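Local coordinates for filamentation induced by cAMP protein Fic (Desulfovibrio alaskensis, PDB 4RGL) that is a mostly helical member of the Fic/DOC family, with a C-terminal region of the helix-turn-helix clan, at residues A[172-177]-A[239-244]; A[143-148]-A[179-184]; A[96-101]-A[197-202]; A[50-55]-A[212-217]. All coordinates share one frame; numbering follows the deposited sequence.

Interactions 1, 3 and 4 make a continuous chain of packing through the helical body, whereas interaction 2 lies nearer the surface. Interaction 1 joins interaction 3 where His176 ND1 is hydrogen-bonded to Gln197 OE1 at 2.7 Å, and it meets interaction 4 where Met244 SE packs against Ile217 CD1 at 3.7 Å. Interactions 3 and 4 touch through Thr198 OG1 and Glu214 OE2, 3.5 Å apart. Interaction 2 shares helix 168-182 with interaction 1, their centres about 17 Å apart, and reaches His183, the first residue of the HPFx(D/E)GN(G/K)R motif of Fic proteins. An unidentified ligand lies about 4 Å from that side chain.

Interaction 1 (A[172-177]-A[239-244]); sequences SCIFHY and PFVEFM
Cys173 O receives the helical hydrogen bond from Tyr177 N at 3.0 Å and, from the facing helix, the in-plane edge of the Phe240 ring, whose CE2 stands 3.3 Å from that oxygen. Phe240 reaches this spot because its CG lies anti to the backbone N (chi1 176°), which carries the ring toward helix 168-182. There its CZ rests over one face of His176, an offset edge-to-face pair with centroids 5.5 Å apart and planes at 60°. On another side, Phe240 CD2 meets Tyr177 CB at 3.6 Å. His176, Tyr177 and Phe240 thus form an aromatic cluster at one end of the contact.

The remainder is aliphatic and sulfur packing. Cys173 SG lies against CB of selenomethionine Met244 at 3.5 Å, while Val241 CG2 touches both Cys173 CB and CD1 of Ile174, the latter at 3.6 Å. The axes of segments 172-177 and 239-244 approach to 9.3 Å, their N-to-C directions 121° apart.

The polar ends of the rings are satisfied elsewhere: His176 binds Gln197 through ND1, and weakly Tyr224 through NE2, while Tyr177 OH makes a weak bond to Ala231 O. Between these two segments the contact is therefore buried apolar and aromatic packing, with the imidazole presenting a face to Phe240 and its nitrogens to other helices.

Interaction 2 (A[143-148]-A[179-184]); sequences MAPPAD and FEFIHP
Pro145 and Phe181 meet slantwise, the pyrrolidine presenting CG to CE2 of the phenyl ring at 3.9 Å. Phe181 points its CB past the loop rather than at it, but with CG anti to the backbone N (chi1 169°) the end of the ring swings back to the proline. The neighbouring CD of the same proline ring meets the backbone of the helix end: it lies 3.3 Å from Phe181 O and 3.5 Å from Ile182 O, so the proline sits against two successive carbonyls. Beside it, Ala144 directs its methyl inward, with CB 3.7 Å from Ile182 O and 3.9 Å from His183 CB.

His183 leaves the helical conformation with a positive phi (52°). Its imidazole is turned back along the helix, where ND1 donates to Glu180 O at 2.7 Å. The acceptor lies in the ring plane, and the N-H...O angle of 156° is reasonably straight; this bond holds the orientation of the imidazole. His183 opens the Fic signature sequence, and the unidentified ligand lies close to its side chain.

Across the contact itself the meeting is made by van der Waals packing, while Arg128 ties the two sides, bonding to Pro145 O and Ile182 O through NH2 and to His183 O through NE. The loop runs from strand 142-143 to helix 150-163, and it packs on the C-terminal end of helix 168-182; Ile182 turns its side chain to Leu153 and Met154 of helix 150-163, and Ala144 and His183 both touch Ile134 of strand 133-134.

Interaction 3 (A[96-101]-A[197-202]); sequences EAMEDW and QTLILR
Selenomethionine Met98 fills the tight side of this contact, pushing the end of its chain against the backbone and side chains of helix 189-202. The chain runs extended until its last torsion (chi3 78°) turns the methyl onto Leu199, where CE lies 3.5 Å from CB. The same CE has CG2 of Thr198 at 3.9 Å, the two side chains crossing at about a right angle. Leu199 answers with both branches: CD1 approaches Met98 O at 3.6 Å, and CD2 packs on Trp101 CB at 3.8 Å, near the plane of the indole at its edge. The indole itself folds back over its own segment, with Ala97 O above the centre of one face. Met98, Leu199, Thr198 and Trp101 are all buried.

The other side is polar and much more open. Glu99 is exposed, and its chain, bent at chi2, brings OE1 to within 2.7 Å of Arg202 NH2. This is a salt bridge whose hydrogen bond is weak, with an N-H...O angle of 126°, and the carboxylate and guanidinium planes stand 80° apart. Attraction of charge probably counts for more here than a well-formed bond. Arg202 straddles the two regimes, for its CD lies 3.8 Å from Met98 CB while one face of its guanidinium lies under the backbone of Met98 and Glu99.

The segment 96-101 links helix 82-95 to helix 106-117, on which Trp101 packs through Asp108, Ala112 and Leu115. Gln197, Ile200 and Leu201 of helix 189-202 pack on helix 168-182, and Gln197 and Leu201 also meet Leu248 of helix 238-257.

Interaction 4 (A[50-55]-A[212-217]); sequences IRTIQA and PVETVI
Helix 42-59 runs close past segment 212-217, with CA atoms 4.9 Å apart at Thr52 and Pro212 and 5.4 Å apart at Ala55 and Thr215. Thr52 OG1 donates to Glu214 OE1 at 2.9 Å. The hydroxyl comes from above the carboxylate, 43° out of its plane. Glu214 gets there by folding at chi2 (77°), which curls its carboxylate back alongside Thr52, so that Thr52 CG2 also packs on it. Asn48 O, one turn earlier, is a weak second partner of the Thr52 hydroxyl.

Further along helix 42-59, Ala55 sets its methyl into the backbone of the facing turn, CB lying 3.6 Å from Glu214 O. Arg51, the residue before Thr52, reaches over Pro212 and Thr215: Pro212 CG lies under one face of the guanidinium, towards its rim, while Thr215 CG2 is 3.7 Å from Arg51 NE. Thr215 OG1 donates in turn to Pro212 O at 2.8 Å, almost in line with the carbonyl (174°). Since Thr215 N also bonds to Pro212 O, this oxygen takes two donors from one residue, which holds the turn into the helix and fixes the rotation of the threonine. The methyl of Thr215 is thereby presented to Arg51, whose NH2 has a long, weak ion pair with Glu254.

Helix 42-59 is backed by helices 66-74 and 82-95, on which Ile53 packs through Ile73, Ala91, Phe92 and Tyr95. Beyond segment 212-217, helix 238-257 receives Val213 on Leu248, Val216 on Ala247 and Thr215 on Glu254.

Interaction 1 (A[172-177]-A[239-244])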
# COMPACT_ATOMS: atom_id res chain seq x y z
N SER A 172 -7.54 -14.68 -6.48
CA SER A 172 -6.86 -14.14 -5.29
C SER A 172 -7.72 -14.32 -4.04
O SER A 172 -7.19 -14.64 -2.98
CB SER A 172 -6.54 -12.66 -5.49
OG SER A 172 -7.71 -11.88 -5.56
N CYS A 173 -9.04 -14.15 -4.17
CA CYS A 173 -9.97 -14.33 -3.06
C CYS A 173 -10.04 -15.80 -2.66
O CYS A 173 -10.02 -16.12 -1.47
CB CYS A 173 -11.34 -13.77 -3.40
SG CYS A 173 -11.37 -11.99 -3.69
N ILE A 174 -10.15 -16.70 -3.66
CA ILE A 174 -10.24 -18.15 -3.41
C ILE A 174 -8.96 -18.63 -2.70
O ILE A 174 -9.05 -19.37 -1.71
CB ILE A 174 -10.48 -18.94 -4.73
CG1 ILE A 174 -11.77 -18.45 -5.46
CG2 ILE A 174 -10.53 -20.44 -4.46
CD1 ILE A 174 -13.12 -18.77 -4.74
N PHE A 175 -7.77 -18.20 -3.19
CA PHE A 175 -6.50 -18.58 -2.58
C PHE A 175 -6.42 -18.10 -1.13
O PHE A 175 -6.05 -18.87 -0.25
CB PHE A 175 -5.32 -18.02 -3.39
CG PHE A 175 -3.96 -18.48 -2.90
CD1 PHE A 175 -3.32 -17.81 -1.86
CD2 PHE A 175 -3.34 -19.59 -3.45
CE1 PHE A 175 -2.09 -18.26 -1.38
CE2 PHE A 175 -2.10 -20.03 -2.98
CZ PHE A 175 -1.48 -19.36 -1.95
N HIS A 176 -6.77 -16.81 -0.89
CA HIS A 176 -6.78 -16.22 0.46
C HIS A 176 -7.62 -17.06 1.41
O HIS A 176 -7.18 -17.37 2.51
CB HIS A 176 -7.33 -14.77 0.39
CG HIS A 176 -7.02 -13.92 1.60
ND1 HIS A 176 -6.60 -12.61 1.46
CD2 HIS A 176 -7.06 -14.23 2.91
CE1 HIS A 176 -6.43 -12.16 2.69
NE2 HIS A 176 -6.67 -13.10 3.60
N TYR A 177 -8.81 -17.47 0.95
CA TYR A 177 -9.75 -18.27 1.74
C TYR A 177 -9.18 -19.65 2.05
O TYR A 177 -9.25 -20.10 3.19
CB TYR A 177 -11.08 -18.39 1.00
CG TYR A 177 -12.06 -19.35 1.63
CD1 TYR A 177 -12.81 -18.98 2.74
CD2 TYR A 177 -12.32 -20.59 1.05
CE1 TYR A 177 -13.77 -19.84 3.29
CE2 TYR A 177 -13.30 -21.44 1.57
CZ TYR A 177 -14.02 -21.06 2.69
OH TYR A 177 -14.96 -21.91 3.22
N PRO A 239 -19.37 -16.15 -0.01
CA PRO A 239 -19.59 -14.93 0.79
C PRO A 239 -18.29 -14.17 1.07
O PRO A 239 -18.30 -12.93 1.13
CB PRO A 239 -20.21 -15.46 2.09
CG PRO A 239 -19.85 -16.91 2.13
CD PRO A 239 -19.82 -17.36 0.71
N PHE A 240 -17.16 -14.90 1.23
CA PHE A 240 -15.85 -14.29 1.45
C PHE A 240 -15.39 -13.55 0.18
O PHE A 240 -14.86 -12.44 0.28
CB PHE A 240 -14.82 -15.35 1.87
CG PHE A 240 -13.41 -14.82 2.03
CD1 PHE A 240 -13.02 -14.17 3.20
CD2 PHE A 240 -12.45 -15.02 1.04
CE1 PHE A 240 -11.72 -13.69 3.35
CE2 PHE A 240 -11.15 -14.54 1.20
CZ PHE A 240 -10.79 -13.88 2.35
N VAL A 241 -15.63 -14.16 -1.00
CA VAL A 241 -15.26 -13.56 -2.29
C VAL A 241 -16.04 -12.25 -2.48
O VAL A 241 -15.45 -11.24 -2.84
CB VAL A 241 -15.50 -14.55 -3.46
CG1 VAL A 241 -15.18 -13.90 -4.80
CG2 VAL A 241 -14.68 -15.82 -3.27
N GLU A 242 -17.35 -12.26 -2.13
CA GLU A 242 -18.18 -11.05 -2.18
C GLU A 242 -17.60 -9.96 -1.28
O GLU A 242 -17.53 -8.80 -1.68
CB GLU A 242 -19.63 -11.36 -1.77
CG GLU A 242 -20.43 -12.13 -2.81
CD GLU A 242 -21.89 -12.34 -2.42
OE1 GLU A 242 -22.26 -11.99 -1.28
OE2 GLU A 242 -22.66 -12.85 -3.27
N PHE A 243 -17.18 -10.34 -0.04
CA PHE A 243 -16.63 -9.39 0.92
C PHE A 243 -15.35 -8.79 0.41
O PHE A 243 -15.19 -7.56 0.43
CB PHE A 243 -16.39 -10.06 2.29
CG PHE A 243 -15.84 -9.11 3.34
CD1 PHE A 243 -16.70 -8.38 4.16
CD2 PHE A 243 -14.47 -8.92 3.50
CE1 PHE A 243 -16.20 -7.48 5.11
CE2 PHE A 243 -13.97 -8.01 4.43
CZ PHE A 243 -14.84 -7.30 5.24
N MSE A 244 -14.40 -9.64 -0.04
CA MSE A 244 -13.09 -9.19 -0.49
C MSE A 244 -13.20 -8.34 -1.76
O MSE A 244 -12.62 -7.25 -1.81
CB MSE A 244 -12.15 -10.36 -0.71
CG MSE A 244 -10.68 -9.96 -0.75
SE MSE A 244 -10.13 -8.98 0.85
CE MSE A 244 -10.63 -10.29 2.18

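Interaction 2 (A[143-148]-A[179-184])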
# COMPACT_ATOMS: atom_id res chain seq x y z
N MSE A 143 -8.19 -25.59 15.94
CA MSE A 143 -6.91 -26.07 15.41
C MSE A 143 -6.93 -26.15 13.89
O MSE A 143 -7.95 -26.53 13.30
CB MSE A 143 -6.55 -27.44 16.01
CG MSE A 143 -6.60 -27.47 17.53
SE MSE A 143 -5.58 -26.05 18.38
CE MSE A 143 -3.81 -26.50 17.73
N ALA A 144 -5.79 -25.83 13.25
CA ALA A 144 -5.62 -25.97 11.79
C ALA A 144 -5.40 -27.45 11.41
O ALA A 144 -5.20 -28.29 12.30
CB ALA A 144 -4.45 -25.12 11.32
N PRO A 145 -5.41 -27.80 10.10
CA PRO A 145 -5.17 -29.22 9.73
C PRO A 145 -3.81 -29.74 10.24
O PRO A 145 -2.86 -28.96 10.40
CB PRO A 145 -5.22 -29.19 8.20
CG PRO A 145 -6.00 -27.97 7.86
CD PRO A 145 -5.67 -26.97 8.91
N PRO A 146 -3.68 -31.07 10.50
CA PRO A 146 -2.39 -31.60 10.97
C PRO A 146 -1.24 -31.20 10.03
O PRO A 146 -1.44 -31.07 8.82
CB PRO A 146 -2.61 -33.11 10.97
CG PRO A 146 -4.06 -33.28 11.13
CD PRO A 146 -4.69 -32.14 10.39
N ALA A 147 -0.03 -31.02 10.59
CA ALA A 147 1.14 -30.56 9.84
C ALA A 147 1.48 -31.49 8.65
O ALA A 147 1.99 -31.02 7.63
CB ALA A 147 2.33 -30.44 10.76
N ASP A 148 1.21 -32.81 8.79
CA ASP A 148 1.54 -33.78 7.74
C ASP A 148 0.57 -33.66 6.53
O ASP A 148 0.89 -34.15 5.43
CB ASP A 148 1.53 -35.23 8.29
CG ASP A 148 0.26 -35.64 9.02
OD1 ASP A 148 -0.80 -35.00 8.79
OD2 ASP A 148 0.30 -36.64 9.78
N PHE A 179 -5.88 -20.58 1.82
CA PHE A 179 -4.63 -20.39 2.57
C PHE A 179 -4.91 -20.16 4.06
O PHE A 179 -4.21 -20.71 4.90
CB PHE A 179 -3.83 -19.21 1.99
CG PHE A 179 -2.46 -19.03 2.58
CD1 PHE A 179 -2.27 -18.29 3.74
CD2 PHE A 179 -1.34 -19.58 1.96
CE1 PHE A 179 -0.99 -18.15 4.30
CE2 PHE A 179 -0.07 -19.41 2.51
CZ PHE A 179 0.10 -18.70 3.68
N GLU A 180 -5.94 -19.35 4.38
CA GLU A 180 -6.29 -19.04 5.77
C GLU A 180 -6.77 -20.31 6.50
O GLU A 180 -6.49 -20.49 7.68
CB GLU A 180 -7.38 -17.94 5.82
CG GLU A 180 -7.51 -17.25 7.19
CD GLU A 180 -8.38 -17.95 8.22
OE1 GLU A 180 -9.05 -18.95 7.87
OE2 GLU A 180 -8.47 -17.43 9.36
N PHE A 181 -7.49 -21.20 5.78
CA PHE A 181 -7.98 -22.45 6.36
C PHE A 181 -6.82 -23.40 6.69
O PHE A 181 -6.87 -24.11 7.70
CB PHE A 181 -8.97 -23.14 5.40
CG PHE A 181 -9.33 -24.56 5.79
CD1 PHE A 181 -10.29 -24.81 6.77
CD2 PHE A 181 -8.70 -25.65 5.20
CE1 PHE A 181 -10.60 -26.12 7.15
CE2 PHE A 181 -9.01 -26.96 5.59
CZ PHE A 181 -9.96 -27.18 6.55
N ILE A 182 -5.80 -23.45 5.82
CA ILE A 182 -4.70 -24.39 6.00
C ILE A 182 -3.70 -23.88 7.08
O ILE A 182 -3.25 -24.68 7.90
CB ILE A 182 -3.97 -24.67 4.65
CG1 ILE A 182 -4.98 -25.18 3.58
CG2 ILE A 182 -2.81 -25.68 4.85
CD1 ILE A 182 -4.42 -25.28 2.13
N HIS A 183 -3.40 -22.54 7.10
CA HIS A 183 -2.41 -21.98 8.05
C HIS A 183 -1.09 -22.77 7.95
O HIS A 183 -0.78 -23.56 8.84
CB HIS A 183 -2.95 -21.99 9.50
CG HIS A 183 -3.44 -20.67 9.99
ND1 HIS A 183 -4.57 -20.08 9.46
CD2 HIS A 183 -3.03 -19.94 11.06
CE1 HIS A 183 -4.75 -18.96 10.16
NE2 HIS A 183 -3.85 -18.84 11.14
N PRO A 184 -0.41 -22.71 6.78
CA PRO A 184 0.71 -23.64 6.55
C PRO A 184 1.94 -23.34 7.40
O PRO A 184 2.78 -24.21 7.58
CB PRO A 184 1.02 -23.45 5.06
CG PRO A 184 0.54 -22.09 4.75
CD PRO A 184 -0.69 -21.90 5.58

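Interaction 3 (A[96-101]-A[197-202])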
# COMPACT_ATOMS: atom_id res chain seq x y z
N GLU A 96 8.81 -5.39 -0.99
CA GLU A 96 9.68 -4.82 -2.02
C GLU A 96 10.29 -5.93 -2.91
O GLU A 96 10.81 -5.63 -3.98
CB GLU A 96 10.81 -3.97 -1.40
CG GLU A 96 10.31 -2.69 -0.72
CD GLU A 96 9.51 -1.76 -1.61
OE1 GLU A 96 10.03 -1.35 -2.67
OE2 GLU A 96 8.39 -1.37 -1.20
N ALA A 97 10.15 -7.20 -2.50
CA ALA A 97 10.73 -8.32 -3.25
C ALA A 97 9.65 -9.12 -4.04
O ALA A 97 9.94 -10.22 -4.53
CB ALA A 97 11.47 -9.25 -2.30
N MSE A 98 8.45 -8.52 -4.24
CA MSE A 98 7.35 -9.20 -4.94
C MSE A 98 7.66 -9.42 -6.41
O MSE A 98 7.16 -10.38 -7.00
CB MSE A 98 6.05 -8.41 -4.81
CG MSE A 98 5.52 -8.34 -3.39
SE MSE A 98 3.76 -7.56 -3.31
CE MSE A 98 2.87 -8.90 -3.84
N GLU A 99 8.47 -8.52 -7.02
CA GLU A 99 8.83 -8.61 -8.44
C GLU A 99 9.46 -9.99 -8.76
O GLU A 99 9.26 -10.52 -9.86
CB GLU A 99 9.80 -7.47 -8.82
CG GLU A 99 10.08 -7.36 -10.33
CD GLU A 99 8.91 -6.91 -11.18
OE1 GLU A 99 8.32 -5.85 -10.87
OE2 GLU A 99 8.66 -7.55 -12.24
N ASP A 100 10.16 -10.59 -7.78
CA ASP A 100 10.88 -11.86 -7.96
C ASP A 100 9.93 -13.08 -7.98
O ASP A 100 10.34 -14.15 -8.45
CB ASP A 100 11.92 -12.05 -6.82
CG ASP A 100 12.92 -10.92 -6.67
OD1 ASP A 100 13.16 -10.19 -7.67
OD2 ASP A 100 13.53 -10.81 -5.57
N TRP A 101 8.72 -12.95 -7.38
CA TRP A 101 7.90 -14.13 -7.09
C TRP A 101 6.74 -14.33 -8.07
O TRP A 101 6.07 -13.37 -8.48
CB TRP A 101 7.35 -14.07 -5.68
CG TRP A 101 8.40 -13.84 -4.64
CD1 TRP A 101 9.61 -14.45 -4.55
CD2 TRP A 101 8.27 -13.03 -3.46
NE1 TRP A 101 10.29 -13.98 -3.45
CE2 TRP A 101 9.48 -13.13 -2.75
CE3 TRP A 101 7.24 -12.22 -2.95
CZ2 TRP A 101 9.71 -12.44 -1.56
CZ3 TRP A 101 7.48 -11.52 -1.77
CH2 TRP A 101 8.69 -11.65 -1.08
N GLN A 197 -2.33 -12.48 -1.76
CA GLN A 197 -3.46 -11.91 -2.50
C GLN A 197 -2.98 -10.71 -3.34
O GLN A 197 -3.29 -10.63 -4.53
CB GLN A 197 -4.59 -11.51 -1.56
CG GLN A 197 -5.76 -10.86 -2.31
CD GLN A 197 -6.89 -10.50 -1.41
OE1 GLN A 197 -7.48 -11.35 -0.74
NE2 GLN A 197 -7.33 -9.25 -1.50
N THR A 198 -2.14 -9.83 -2.74
CA THR A 198 -1.54 -8.70 -3.46
C THR A 198 -0.66 -9.21 -4.62
O THR A 198 -0.62 -8.59 -5.68
CB THR A 198 -0.72 -7.83 -2.48
OG1 THR A 198 -1.55 -7.46 -1.37
CG2 THR A 198 -0.17 -6.58 -3.14
N LEU A 199 0.03 -10.36 -4.42
CA LEU A 199 0.91 -10.91 -5.45
C LEU A 199 0.09 -11.43 -6.63
O LEU A 199 0.40 -11.10 -7.77
CB LEU A 199 1.80 -12.03 -4.88
CG LEU A 199 2.88 -12.58 -5.84
CD1 LEU A 199 3.84 -11.47 -6.30
CD2 LEU A 199 3.65 -13.68 -5.21
N ILE A 200 -0.99 -12.18 -6.35
CA ILE A 200 -1.88 -12.70 -7.40
C ILE A 200 -2.48 -11.52 -8.21
O ILE A 200 -2.58 -11.61 -9.44
CB ILE A 200 -2.99 -13.61 -6.79
CG1 ILE A 200 -2.37 -14.83 -6.07
CG2 ILE A 200 -3.99 -14.06 -7.87
CD1 ILE A 200 -3.34 -15.63 -5.24
N LEU A 201 -2.79 -10.38 -7.53
CA LEU A 201 -3.35 -9.21 -8.21
C LEU A 201 -2.28 -8.45 -9.01
O LEU A 201 -2.57 -7.99 -10.12
CB LEU A 201 -4.03 -8.26 -7.21
CG LEU A 201 -5.31 -8.79 -6.53
CD1 LEU A 201 -5.92 -7.74 -5.64
CD2 LEU A 201 -6.34 -9.25 -7.56
N ARG A 202 -1.04 -8.32 -8.47
CA ARG A 202 -0.00 -7.58 -9.20
C ARG A 202 0.58 -8.43 -10.35
O ARG A 202 1.09 -7.87 -11.32
CB ARG A 202 1.11 -7.08 -8.27
CG ARG A 202 2.02 -8.15 -7.74
CD ARG A 202 3.37 -7.56 -7.38
NE ARG A 202 4.18 -7.30 -8.58
CZ ARG A 202 5.22 -6.47 -8.60
NH1 ARG A 202 5.52 -5.75 -7.53
NH2 ARG A 202 5.92 -6.31 -9.71

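Interaction 4 (A[50-55]-A[212-217])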
# COMPACT_ATOMS: atom_id res chain seq x y z
N ILE A 50 3.21 1.89 2.69
CA ILE A 50 3.29 2.07 4.15
C ILE A 50 1.90 1.79 4.79
O ILE A 50 1.83 1.09 5.80
CB ILE A 50 3.82 3.49 4.51
CG1 ILE A 50 5.32 3.64 4.09
CG2 ILE A 50 3.64 3.78 6.01
CD1 ILE A 50 5.94 5.06 4.34
N ARG A 51 0.80 2.28 4.14
CA ARG A 51 -0.57 2.03 4.61
C ARG A 51 -0.88 0.53 4.60
O ARG A 51 -1.45 0.01 5.56
CB ARG A 51 -1.59 2.78 3.74
CG ARG A 51 -1.60 4.29 3.97
CD ARG A 51 -2.62 4.98 3.09
NE ARG A 51 -3.98 4.55 3.40
CZ ARG A 51 -5.02 4.76 2.61
NH1 ARG A 51 -4.86 5.33 1.42
NH2 ARG A 51 -6.23 4.34 2.97
N THR A 52 -0.49 -0.18 3.51
CA THR A 52 -0.67 -1.64 3.39
C THR A 52 0.05 -2.37 4.56
O THR A 52 -0.55 -3.21 5.24
CB THR A 52 -0.14 -2.12 2.02
OG1 THR A 52 -1.02 -1.67 1.00
CG2 THR A 52 -0.00 -3.64 1.95
N ILE A 53 1.32 -2.02 4.80
CA ILE A 53 2.13 -2.66 5.82
C ILE A 53 1.55 -2.37 7.21
O ILE A 53 1.30 -3.31 7.97
CB ILE A 53 3.62 -2.20 5.71
CG1 ILE A 53 4.24 -2.70 4.38
CG2 ILE A 53 4.43 -2.66 6.92
CD1 ILE A 53 5.49 -2.00 3.97
N GLN A 54 1.31 -1.09 7.53
CA GLN A 54 0.79 -0.70 8.84
C GLN A 54 -0.53 -1.41 9.13
O GLN A 54 -0.68 -2.00 10.20
CB GLN A 54 0.62 0.83 8.92
CG GLN A 54 0.25 1.35 10.32
CD GLN A 54 -1.20 1.11 10.67
OE1 GLN A 54 -2.10 1.30 9.85
NE2 GLN A 54 -1.45 0.75 11.91
N ALA A 55 -1.48 -1.39 8.17
CA ALA A 55 -2.79 -2.01 8.37
C ALA A 55 -2.68 -3.54 8.50
O ALA A 55 -3.24 -4.12 9.43
CB ALA A 55 -3.73 -1.65 7.23
N PRO A 212 -4.06 -0.00 -1.24
CA PRO A 212 -4.08 -0.26 0.22
C PRO A 212 -5.43 -0.81 0.70
O PRO A 212 -6.04 -0.26 1.62
CB PRO A 212 -3.78 1.13 0.83
CG PRO A 212 -3.65 2.09 -0.35
CD PRO A 212 -4.24 1.42 -1.54
N VAL A 213 -5.86 -1.97 0.13
CA VAL A 213 -7.13 -2.62 0.50
C VAL A 213 -7.11 -3.07 1.99
O VAL A 213 -8.17 -3.23 2.60
CB VAL A 213 -7.45 -3.81 -0.46
CG1 VAL A 213 -6.38 -4.89 -0.38
CG2 VAL A 213 -8.83 -4.40 -0.16
N GLU A 214 -5.90 -3.21 2.57
CA GLU A 214 -5.73 -3.68 3.94
C GLU A 214 -6.32 -2.68 4.96
O GLU A 214 -6.77 -3.09 6.02
CB GLU A 214 -4.25 -3.94 4.24
CG GLU A 214 -3.63 -5.05 3.39
CD GLU A 214 -3.29 -4.68 1.96
OE1 GLU A 214 -3.26 -3.46 1.66
OE2 GLU A 214 -2.97 -5.59 1.17
N THR A 215 -6.36 -1.36 4.59
CA THR A 215 -6.97 -0.33 5.45
C THR A 215 -8.49 -0.58 5.59
O THR A 215 -9.07 -0.29 6.63
CB THR A 215 -6.69 1.08 4.90
OG1 THR A 215 -7.30 1.21 3.61
CG2 THR A 215 -5.21 1.38 4.81
N VAL A 216 -9.13 -1.12 4.52
CA VAL A 216 -10.56 -1.45 4.54
C VAL A 216 -10.79 -2.70 5.40
O VAL A 216 -11.69 -2.72 6.24
CB VAL A 216 -11.12 -1.63 3.10
CG1 VAL A 216 -12.60 -1.99 3.13
CG2 VAL A 216 -10.89 -0.39 2.25
N ILE A 217 -9.93 -3.73 5.21
CA ILE A 217 -10.02 -4.99 5.97
C ILE A 217 -9.79 -4.73 7.46
O ILE A 217 -10.42 -5.38 8.30
CB ILE A 217 -9.00 -6.02 5.41
CG1 ILE A 217 -9.20 -6.21 3.89
CG2 ILE A 217 -9.10 -7.36 6.16
CD1 ILE A 217 -8.02 -6.94 3.18